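Local coordinates for protein titin (PDB 2J8H) that forms part of the giant elastic scaffold of muscle, here as a rigid tandem of two immunoglobulin domains from the A-band region, at residues Gln19-Val25 with Gln63-Val69; Arg12-Tyr18 with Ala92-Val98. One frame throughout, in Å; residues are numbered along the deposited sequence.

Interaction 1 (Gln19-Val25 with Gln63-Val69); sequences QSNATLV and QLIIASV
A22 and L24 face I66 and L64 as antiparallel hydrogen-bonded pairs, each closed by two backbone bonds; that from I66 N to A22 O measures 2.7 Å. T23 with I65 between them, and V25 with Q63 beyond L24, form non-hydrogen-bonded pairs. On one face the methyl of A22 meets V69 CG1 at 3.7 Å, and L24 CD1 reaches diagonally across to I66 CD1 at 4.0 Å. On the other, T23 CG2 lies 3.4 Å from Q63 OE1, while T23 OG1 lies beside both branches of I65. Where the strands end, pairing passes to a side chain: S68 N donates to N21 OD1 over 3.0 Å, tilted 34° from the amide plane. With CG anti to its carbonyl carbon (chi1 -67°), N21 brings this oxygen over the A67-S68 turn. Backbone bonds from V69 N to S20 O and Q19 N to V69 O fasten the turn. Farther out, Q63 bonds through NE2 to Q55 and through OE1 to I186 N of the second subunit. This is the central B-E pairing of an immunoglobulin I-set sandwich, flanked by strand 52-57; A22, L24, I66 and V69 enter the core, against strands 14-17 and 86-102.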
ATOM      1  N   GLN A  19       6.401  -3.793  -5.258  1.00 50.36           N
ATOM      2  CA  GLN A  19       4.996  -3.887  -4.796  1.00 51.01           C
ATOM      3  C   GLN A  19       3.982  -2.968  -5.513  1.00 50.94           C
ATOM      4  O   GLN A  19       2.792  -3.030  -5.223  1.00 52.16           O
ATOM      5  CB  GLN A  19       4.891  -3.768  -3.264  1.00 51.58           C
ATOM      6  CG  GLN A  19       5.524  -4.985  -2.536  1.00 52.42           C
ATOM      7  CD  GLN A  19       5.546  -4.880  -1.013  1.00 53.40           C
ATOM      8  OE1 GLN A  19       5.160  -3.859  -0.421  1.00 57.84           O
ATOM      9  NE2 GLN A  19       6.034  -5.936  -0.365  1.00 54.66           N
ATOM     10  N   SER A  20       4.435  -2.131  -6.441  1.00 50.30           N
ATOM     11  CA  SER A  20       3.535  -1.395  -7.320  1.00 49.76           C
ATOM     12  C   SER A  20       3.155  -2.268  -8.504  1.00 49.69           C
ATOM     13  O   SER A  20       3.714  -3.346  -8.695  1.00 49.62           O
ATOM     14  CB  SER A  20       4.182  -0.108  -7.818  1.00 49.43           C
ATOM     15  OG  SER A  20       4.298   0.829  -6.759  1.00 49.80           O
ATOM     16  N   ASN A  21       2.182  -1.803  -9.280  1.00 49.28           N
ATOM     17  CA  ASN A  21       1.765  -2.482 -10.471  1.00 49.14           C
ATOM     18  C   ASN A  21       2.579  -1.892 -11.604  1.00 48.76           C
ATOM     19  O   ASN A  21       2.809  -0.687 -11.640  1.00 49.60           O
ATOM     20  CB  ASN A  21       0.266  -2.293 -10.720  1.00 49.33           C
ATOM     21  CG  ASN A  21      -0.596  -2.977  -9.669  1.00 51.84           C
ATOM     22  OD1 ASN A  21      -0.096  -3.581  -8.715  1.00 53.92           O
ATOM     23  ND2 ASN A  21      -1.910  -2.863  -9.831  1.00 55.35           N
ATOM     24  N   ALA A  22       3.059  -2.740 -12.498  1.00 47.54           N
ATOM     25  CA  ALA A  22       3.733  -2.287 -13.685  1.00 47.25           C
ATOM     26  C   ALA A  22       2.725  -2.447 -14.818  1.00 47.52           C
ATOM     27  O   ALA A  22       2.076  -3.487 -14.925  1.00 46.92           O
ATOM     28  CB  ALA A  22       4.969  -3.121 -13.940  1.00 46.69           C
ATOM     29  N   THR A  23       2.580  -1.406 -15.640  1.00 47.25           N
ATOM     30  CA  THR A  23       1.677  -1.442 -16.784  1.00 46.94           C
ATOM     31  C   THR A  23       2.470  -1.166 -18.021  1.00 47.05           C
ATOM     32  O   THR A  23       3.096  -0.122 -18.141  1.00 46.36           O
ATOM     33  CB  THR A  23       0.570  -0.400 -16.644  1.00 47.05           C
ATOM     34  OG1 THR A  23      -0.111  -0.641 -15.412  1.00 45.03           O
ATOM     35  CG2 THR A  23      -0.418  -0.492 -17.821  1.00 46.18           C
ATOM     36  N   LEU A  24       2.433  -2.114 -18.940  1.00 47.28           N
ATOM     37  CA  LEU A  24       3.124  -2.008 -20.208  1.00 48.16           C
ATOM     38  C   LEU A  24       2.037  -1.727 -21.220  1.00 48.05           C
ATOM     39  O   LEU A  24       1.035  -2.445 -21.244  1.00 48.21           O
ATOM     40  CB  LEU A  24       3.783  -3.334 -20.540  1.00 48.20           C
ATOM     41  CG  LEU A  24       5.004  -3.758 -19.728  1.00 50.47           C
ATOM     42  CD1 LEU A  24       4.738  -4.012 -18.277  1.00 53.44           C
ATOM     43  CD2 LEU A  24       5.491  -5.028 -20.311  1.00 50.88           C
ATOM     44  N   VAL A  25       2.217  -0.687 -22.026  1.00 47.60           N
ATOM     45  CA  VAL A  25       1.175  -0.190 -22.900  1.00 48.23           C
ATOM     46  C   VAL A  25       1.777  -0.041 -24.277  1.00 48.12           C
ATOM     47  O   VAL A  25       2.940   0.367 -24.410  1.00 48.73           O
ATOM     48  CB  VAL A  25       0.668   1.228 -22.487  1.00 49.11           C
ATOM     49  CG1 VAL A  25      -0.630   1.549 -23.247  1.00 50.18           C
ATOM     50  CG2 VAL A  25       0.457   1.359 -20.976  1.00 51.12           C
ATOM     51  N   GLN A  63      -2.623  -3.228 -23.190  1.00 46.00           N
ATOM     52  CA  GLN A  63      -1.783  -3.105 -22.023  1.00 46.18           C
ATOM     53  C   GLN A  63      -1.802  -4.365 -21.178  1.00 46.07           C
ATOM     54  O   GLN A  63      -2.772  -5.126 -21.159  1.00 45.45           O
ATOM     55  CB  GLN A  63      -2.081  -1.813 -21.232  1.00 46.47           C
ATOM     56  CG  GLN A  63      -3.260  -1.841 -20.343  1.00 46.78           C
ATOM     57  CD  GLN A  63      -3.599  -0.521 -19.676  1.00 46.50           C
ATOM     58  OE1 GLN A  63      -2.955   0.499 -19.894  1.00 48.66           O
ATOM     59  NE2 GLN A  63      -4.680  -0.525 -18.908  1.00 45.73           N
ATOM     60  N   LEU A  64      -0.670  -4.594 -20.531  1.00 45.66           N
ATOM     61  CA  LEU A  64      -0.512  -5.677 -19.606  1.00 45.35           C
ATOM     62  C   LEU A  64      -0.246  -5.049 -18.258  1.00 45.46           C
ATOM     63  O   LEU A  64       0.652  -4.213 -18.128  1.00 46.45           O
ATOM     64  CB  LEU A  64       0.677  -6.526 -20.022  1.00 45.24           C
ATOM     65  CG  LEU A  64       1.148  -7.599 -19.013  1.00 45.12           C
ATOM     66  CD1 LEU A  64       0.137  -8.715 -18.897  1.00 44.12           C
ATOM     67  CD2 LEU A  64       2.532  -8.133 -19.464  1.00 46.16           C
ATOM     68  N   ILE A  65      -1.013  -5.444 -17.256  1.00 45.21           N
ATOM     69  CA  ILE A  65      -0.780  -5.020 -15.901  1.00 45.39           C
ATOM     70  C   ILE A  65      -0.209  -6.189 -15.110  1.00 45.77           C
ATOM     71  O   ILE A  65      -0.832  -7.243 -15.010  1.00 44.68           O
ATOM     72  CB  ILE A  65      -2.075  -4.527 -15.209  1.00 45.30           C
ATOM     73  CG1 ILE A  65      -2.804  -3.504 -16.099  1.00 45.75           C
ATOM     74  CG2 ILE A  65      -1.751  -3.914 -13.813  1.00 44.83           C
ATOM     75  CD1 ILE A  65      -4.241  -3.179 -15.653  1.00 46.08           C
ATOM     76  N   ILE A  66       0.986  -5.977 -14.545  1.00 45.80           N
ATOM     77  CA  ILE A  66       1.648  -6.944 -13.676  1.00 45.70           C
ATOM     78  C   ILE A  66       1.524  -6.403 -12.286  1.00 45.88           C
ATOM     79  O   ILE A  66       2.081  -5.361 -11.991  1.00 45.23           O
ATOM     80  CB  ILE A  66       3.144  -7.092 -14.010  1.00 45.86           C
ATOM     81  CG1 ILE A  66       3.317  -7.352 -15.508  1.00 45.58           C
ATOM     82  CG2 ILE A  66       3.789  -8.192 -13.183  1.00 44.99           C
ATOM     83  CD1 ILE A  66       4.747  -7.258 -15.984  1.00 47.59           C
ATOM     84  N   ALA A  67       0.813  -7.130 -11.432  1.00 45.94           N
ATOM     85  CA  ALA A  67       0.515  -6.651 -10.111  1.00 46.62           C
ATOM     86  C   ALA A  67       1.686  -6.828  -9.190  1.00 47.56           C
ATOM     87  O   ALA A  67       2.422  -7.831  -9.267  1.00 47.55           O
ATOM     88  CB  ALA A  67      -0.696  -7.378  -9.538  1.00 46.38           C
ATOM     89  N   SER A  68       1.839  -5.859  -8.285  1.00 48.22           N
ATOM     90  CA  SER A  68       2.671  -6.048  -7.127  1.00 48.93           C
ATOM     91  C   SER A  68       4.020  -6.627  -7.499  1.00 47.87           C
ATOM     92  O   SER A  68       4.349  -7.777  -7.162  1.00 47.12           O
ATOM     93  CB  SER A  68       1.948  -6.953  -6.126  1.00 50.23           C
ATOM     94  OG  SER A  68       0.798  -6.286  -5.617  1.00 53.36           O
ATOM     95  N   VAL A  69       4.793  -5.826  -8.222  1.00 47.03           N
ATOM     96  CA  VAL A  69       6.015  -6.327  -8.810  1.00 46.57           C
ATOM     97  C   VAL A  69       7.073  -6.661  -7.773  1.00 46.97           C
ATOM     98  O   VAL A  69       7.218  -5.968  -6.769  1.00 47.09           O
ATOM     99  CB  VAL A  69       6.565  -5.396  -9.917  1.00 46.73           C
ATOM    100  CG1 VAL A  69       5.598  -5.368 -11.054  1.00 45.45           C
ATOM    101  CG2 VAL A  69       6.852  -3.987  -9.398  1.00 47.07           C
TER

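Interaction 2 (Arg12-Tyr18 with Ala92-Val98); sequences RNLNVRY and ASLEVEV
L94 CD1 nestles between L14 CB and V16 CG2, 3.7 Å from each, on the inward face of the parallel A'-G strand pair of an I-set immunoglobulin domain. L94 CG stands anti to its backbone N (chi1 176°), which carries the methyl across toward the neighbouring strand. Farther on, V96 CG1 touches the backbone at Y18 CA, and V98 CG2 meets Y18 CB at 3.9 Å. This closely packed side continues into A22 of strand 22-29. Backbone bonds step between the strands, from L14 N to S93 O and on to Y18 N to E97 O, the last 2.8 Å long.

On the reverse face E97 is also buried, its CG against V16 O and its OE2 near N15 CB. R17 crosses it at about a right angle, NE giving a weak, salt-bridging hydrogen bond to E97 OE1 at 3.3 Å, at the guanidinium edge; R17 NH1 bonds to N21 O of the second subunit. With an alanine at E97, R17 NE would probably lose its carboxylate mate and a gap open beside V16 and N15.

The looser, solvent side holds N13, N15, S93 and E95. N13 OD1 accepts from S93 N at 2.8 Å, the donor above the amide plane, and a water bridges L14 O, to which it donates, and S93 OG. Backbone bonds thus carry the pairing, while E97 probably offsets the charge of R17.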
ATOM      1  N   ARG A  12       7.444   0.678 -23.755  1.00 54.27           N
ATOM      2  CA  ARG A  12       8.495   1.451 -23.087  1.00 54.86           C
ATOM      3  C   ARG A  12       9.166   0.610 -22.013  1.00 53.61           C
ATOM      4  O   ARG A  12       8.482  -0.080 -21.280  1.00 53.21           O
ATOM      5  CB  ARG A  12       7.885   2.685 -22.408  1.00 55.36           C
ATOM      6  CG  ARG A  12       7.643   3.845 -23.339  1.00 58.25           C
ATOM      7  CD  ARG A  12       7.181   5.104 -22.585  1.00 59.98           C
ATOM      8  NE  ARG A  12       6.204   5.845 -23.396  1.00 64.42           N
ATOM      9  CZ  ARG A  12       6.473   6.882 -24.188  1.00 65.29           C
ATOM     10  NH1 ARG A  12       7.708   7.381 -24.285  1.00 66.00           N
ATOM     11  NH2 ARG A  12       5.478   7.436 -24.885  1.00 65.45           N
ATOM     12  N   ASN A  13      10.492   0.698 -21.906  1.00 53.14           N
ATOM     13  CA  ASN A  13      11.204   0.171 -20.744  1.00 52.78           C
ATOM     14  C   ASN A  13      10.651   0.836 -19.486  1.00 52.45           C
ATOM     15  O   ASN A  13      10.372   2.052 -19.484  1.00 53.29           O
ATOM     16  CB  ASN A  13      12.708   0.439 -20.848  1.00 52.80           C
ATOM     17  CG  ASN A  13      13.409  -0.458 -21.853  1.00 52.97           C
ATOM     18  OD1 ASN A  13      12.856  -1.463 -22.313  1.00 52.62           O
ATOM     19  ND2 ASN A  13      14.654  -0.116 -22.171  1.00 51.80           N
ATOM     20  N   LEU A  14      10.499   0.057 -18.420  1.00 51.61           N
ATOM     21  CA  LEU A  14       9.878   0.531 -17.175  1.00 51.35           C
ATOM     22  C   LEU A  14      10.818   0.335 -16.000  1.00 50.41           C
ATOM     23  O   LEU A  14      11.545  -0.650 -15.955  1.00 50.01           O
ATOM     24  CB  LEU A  14       8.627  -0.280 -16.833  1.00 51.63           C
ATOM     25  CG  LEU A  14       7.370  -0.281 -17.704  1.00 54.35           C
ATOM     26  CD1 LEU A  14       6.351  -1.244 -17.092  1.00 55.57           C
ATOM     27  CD2 LEU A  14       6.814   1.145 -17.800  1.00 57.07           C
ATOM     28  N   ASN A  15      10.749   1.265 -15.049  1.00 49.76           N
ATOM     29  CA  ASN A  15      11.352   1.146 -13.732  1.00 49.45           C
ATOM     30  C   ASN A  15      10.253   1.396 -12.709  1.00 48.79           C
ATOM     31  O   ASN A  15       9.751   2.507 -12.586  1.00 48.60           O
ATOM     32  CB  ASN A  15      12.451   2.179 -13.545  1.00 49.48           C
ATOM     33  CG  ASN A  15      13.716   1.812 -14.276  1.00 51.33           C
ATOM     34  OD1 ASN A  15      13.761   1.836 -15.493  1.00 55.91           O
ATOM     35  ND2 ASN A  15      14.754   1.471 -13.533  1.00 55.07           N
ATOM     36  N   VAL A  16       9.895   0.364 -11.968  1.00 47.74           N
ATOM     37  CA  VAL A  16       8.739   0.409 -11.092  1.00 47.74           C
ATOM     38  C   VAL A  16       9.177   0.055  -9.688  1.00 47.35           C
ATOM     39  O   VAL A  16      10.028  -0.806  -9.485  1.00 46.17           O
ATOM     40  CB  VAL A  16       7.650  -0.574 -11.591  1.00 47.33           C
ATOM     41  CG1 VAL A  16       6.442  -0.622 -10.651  1.00 47.37           C
ATOM     42  CG2 VAL A  16       7.218  -0.164 -12.967  1.00 48.16           C
ATOM     43  N   ARG A  17       8.616   0.753  -8.713  1.00 47.70           N
ATOM     44  CA  ARG A  17       8.918   0.467  -7.331  1.00 48.20           C
ATOM     45  C   ARG A  17       8.328  -0.885  -6.955  1.00 48.22           C
ATOM     46  O   ARG A  17       7.238  -1.228  -7.374  1.00 48.40           O
ATOM     47  CB  ARG A  17       8.382   1.577  -6.416  1.00 47.58           C
ATOM     48  CG  ARG A  17       8.711   1.398  -4.959  1.00 48.38           C
ATOM     49  CD  ARG A  17      10.190   1.569  -4.663  1.00 49.44           C
ATOM     50  NE  ARG A  17      10.774   2.785  -5.244  1.00 48.82           N
ATOM     51  CZ  ARG A  17      10.753   3.998  -4.694  1.00 50.10           C
ATOM     52  NH1 ARG A  17      10.178   4.222  -3.507  1.00 48.15           N
ATOM     53  NH2 ARG A  17      11.335   5.007  -5.340  1.00 51.07           N
ATOM     54  N   TYR A  18       9.095  -1.654  -6.199  1.00 49.14           N
ATOM     55  CA  TYR A  18       8.654  -2.898  -5.577  1.00 49.69           C
ATOM     56  C   TYR A  18       7.229  -2.777  -5.003  1.00 49.82           C
ATOM     57  O   TYR A  18       6.905  -1.779  -4.370  1.00 48.85           O
ATOM     58  CB  TYR A  18       9.661  -3.200  -4.469  1.00 51.04           C
ATOM     59  CG  TYR A  18       9.367  -4.347  -3.559  1.00 50.55           C
ATOM     60  CD1 TYR A  18       9.408  -5.654  -4.025  1.00 52.84           C
ATOM     61  CD2 TYR A  18       9.110  -4.129  -2.216  1.00 52.56           C
ATOM     62  CE1 TYR A  18       9.160  -6.724  -3.182  1.00 52.36           C
ATOM     63  CE2 TYR A  18       8.865  -5.187  -1.357  1.00 53.83           C
ATOM     64  CZ  TYR A  18       8.888  -6.493  -1.858  1.00 54.20           C
ATOM     65  OH  TYR A  18       8.654  -7.554  -1.000  1.00 54.78           O
ATOM     66  N   ALA A  92      10.286  -4.761 -24.058  1.00 48.53           N
ATOM     67  CA  ALA A  92      10.619  -3.785 -23.017  1.00 48.76           C
ATOM     68  C   ALA A  92      11.190  -4.547 -21.832  1.00 48.59           C
ATOM     69  O   ALA A  92      10.804  -5.693 -21.580  1.00 49.13           O
ATOM     70  CB  ALA A  92       9.367  -3.016 -22.579  1.00 48.94           C
ATOM     71  N   SER A  93      12.082  -3.912 -21.094  1.00 48.80           N
ATOM     72  CA  SER A  93      12.545  -4.467 -19.839  1.00 48.70           C
ATOM     73  C   SER A  93      11.804  -3.786 -18.694  1.00 48.66           C
ATOM     74  O   SER A  93      11.536  -2.578 -18.731  1.00 48.95           O
ATOM     75  CB  SER A  93      14.023  -4.217 -19.706  1.00 49.29           C
ATOM     76  OG  SER A  93      14.223  -2.829 -19.536  1.00 52.05           O
ATOM     77  N   LEU A  94      11.473  -4.572 -17.684  1.00 48.23           N
ATOM     78  CA  LEU A  94      11.013  -4.068 -16.421  1.00 48.05           C
ATOM     79  C   LEU A  94      12.161  -4.209 -15.406  1.00 47.83           C
ATOM     80  O   LEU A  94      12.704  -5.291 -15.225  1.00 47.40           O
ATOM     81  CB  LEU A  94       9.818  -4.885 -15.973  1.00 47.90           C
ATOM     82  CG  LEU A  94       9.241  -4.558 -14.594  1.00 48.88           C
ATOM     83  CD1 LEU A  94       8.970  -3.051 -14.394  1.00 49.77           C
ATOM     84  CD2 LEU A  94       7.984  -5.381 -14.389  1.00 47.98           C
ATOM     85  N   GLU A  95      12.561  -3.112 -14.781  1.00 47.69           N
ATOM     86  CA  GLU A  95      13.477  -3.177 -13.681  1.00 48.24           C
ATOM     87  C   GLU A  95      12.672  -2.775 -12.465  1.00 47.64           C
ATOM     88  O   GLU A  95      11.820  -1.900 -12.539  1.00 46.81           O
ATOM     89  CB  GLU A  95      14.675  -2.263 -13.924  1.00 48.61           C
ATOM     90  CG  GLU A  95      15.746  -2.963 -14.774  1.00 51.38           C
ATOM     91  CD  GLU A  95      16.396  -2.069 -15.818  1.00 52.69           C
ATOM     92  OE1 GLU A  95      17.045  -1.058 -15.425  1.00 57.71           O
ATOM     93  OE2 GLU A  95      16.291  -2.415 -17.035  1.00 60.72           O
ATOM     94  N   VAL A  96      12.912  -3.452 -11.354  1.00 47.73           N
ATOM     95  CA  VAL A  96      12.114  -3.243 -10.158  1.00 47.38           C
ATOM     96  C   VAL A  96      13.023  -2.659  -9.115  1.00 47.21           C
ATOM     97  O   VAL A  96      14.058  -3.240  -8.774  1.00 46.17           O
ATOM     98  CB  VAL A  96      11.445  -4.540  -9.651  1.00 47.48           C
ATOM     99  CG1 VAL A  96      10.696  -4.279  -8.337  1.00 45.95           C
ATOM    100  CG2 VAL A  96      10.501  -5.120 -10.728  1.00 48.08           C
ATOM    101  N   GLU A  97      12.632  -1.490  -8.624  1.00 47.36           N
ATOM    102  CA  GLU A  97      13.437  -0.740  -7.688  1.00 47.78           C
ATOM    103  C   GLU A  97      13.062  -1.216  -6.296  1.00 47.19           C
ATOM    104  O   GLU A  97      11.887  -1.218  -5.926  1.00 45.44           O
ATOM    105  CB  GLU A  97      13.166   0.766  -7.794  1.00 48.31           C
ATOM    106  CG  GLU A  97      13.049   1.315  -9.230  1.00 49.42           C
ATOM    107  CD  GLU A  97      12.549   2.756  -9.263  1.00 50.35           C
ATOM    108  OE1 GLU A  97      11.735   3.150  -8.381  1.00 53.79           O
ATOM    109  OE2 GLU A  97      12.993   3.502 -10.160  1.00 53.27           O
ATOM    110  N   VAL A  98      14.059  -1.659  -5.543  1.00 47.05           N
ATOM    111  CA  VAL A  98      13.830  -2.103  -4.171  1.00 47.31           C
ATOM    112  C   VAL A  98      14.805  -1.323  -3.309  1.00 47.63           C
ATOM    113  O   VAL A  98      16.030  -1.468  -3.465  1.00 47.52           O
ATOM    114  CB  VAL A  98      14.078  -3.619  -4.011  1.00 47.74           C
ATOM    115  CG1 VAL A  98      13.732  -4.065  -2.596  1.00 48.37           C
ATOM    116  CG2 VAL A  98      13.296  -4.423  -5.070  1.00 48.45           C
TER
HETATM  117  O   HOH W   1      13.817  -0.935 -17.451  1.00 45.58           O

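How the interactions relate
Interactions 1 and 2 belong to the first immunoglobulin I-set domain and lie on the two facing sheets of its sandwich, with centres about 9 Å apart. Along the chain, interaction 1 is nested within the loop closed by interaction 2: 12-18 runs directly into 19-25, then come 63-69 and 92-98. Strands 14-17 and 22-29 are therefore consecutive but sit in different sheets, and the core between them is shared, with L24 CD1 3.4 Å from L14 CD1 and V69 CG2 packed on R17 O. Strand 86-102, which carries interaction 2, also pairs with 123-131 of the second immunoglobulin domain, V98 bonding to K131, which is consistent with a rigid tandem.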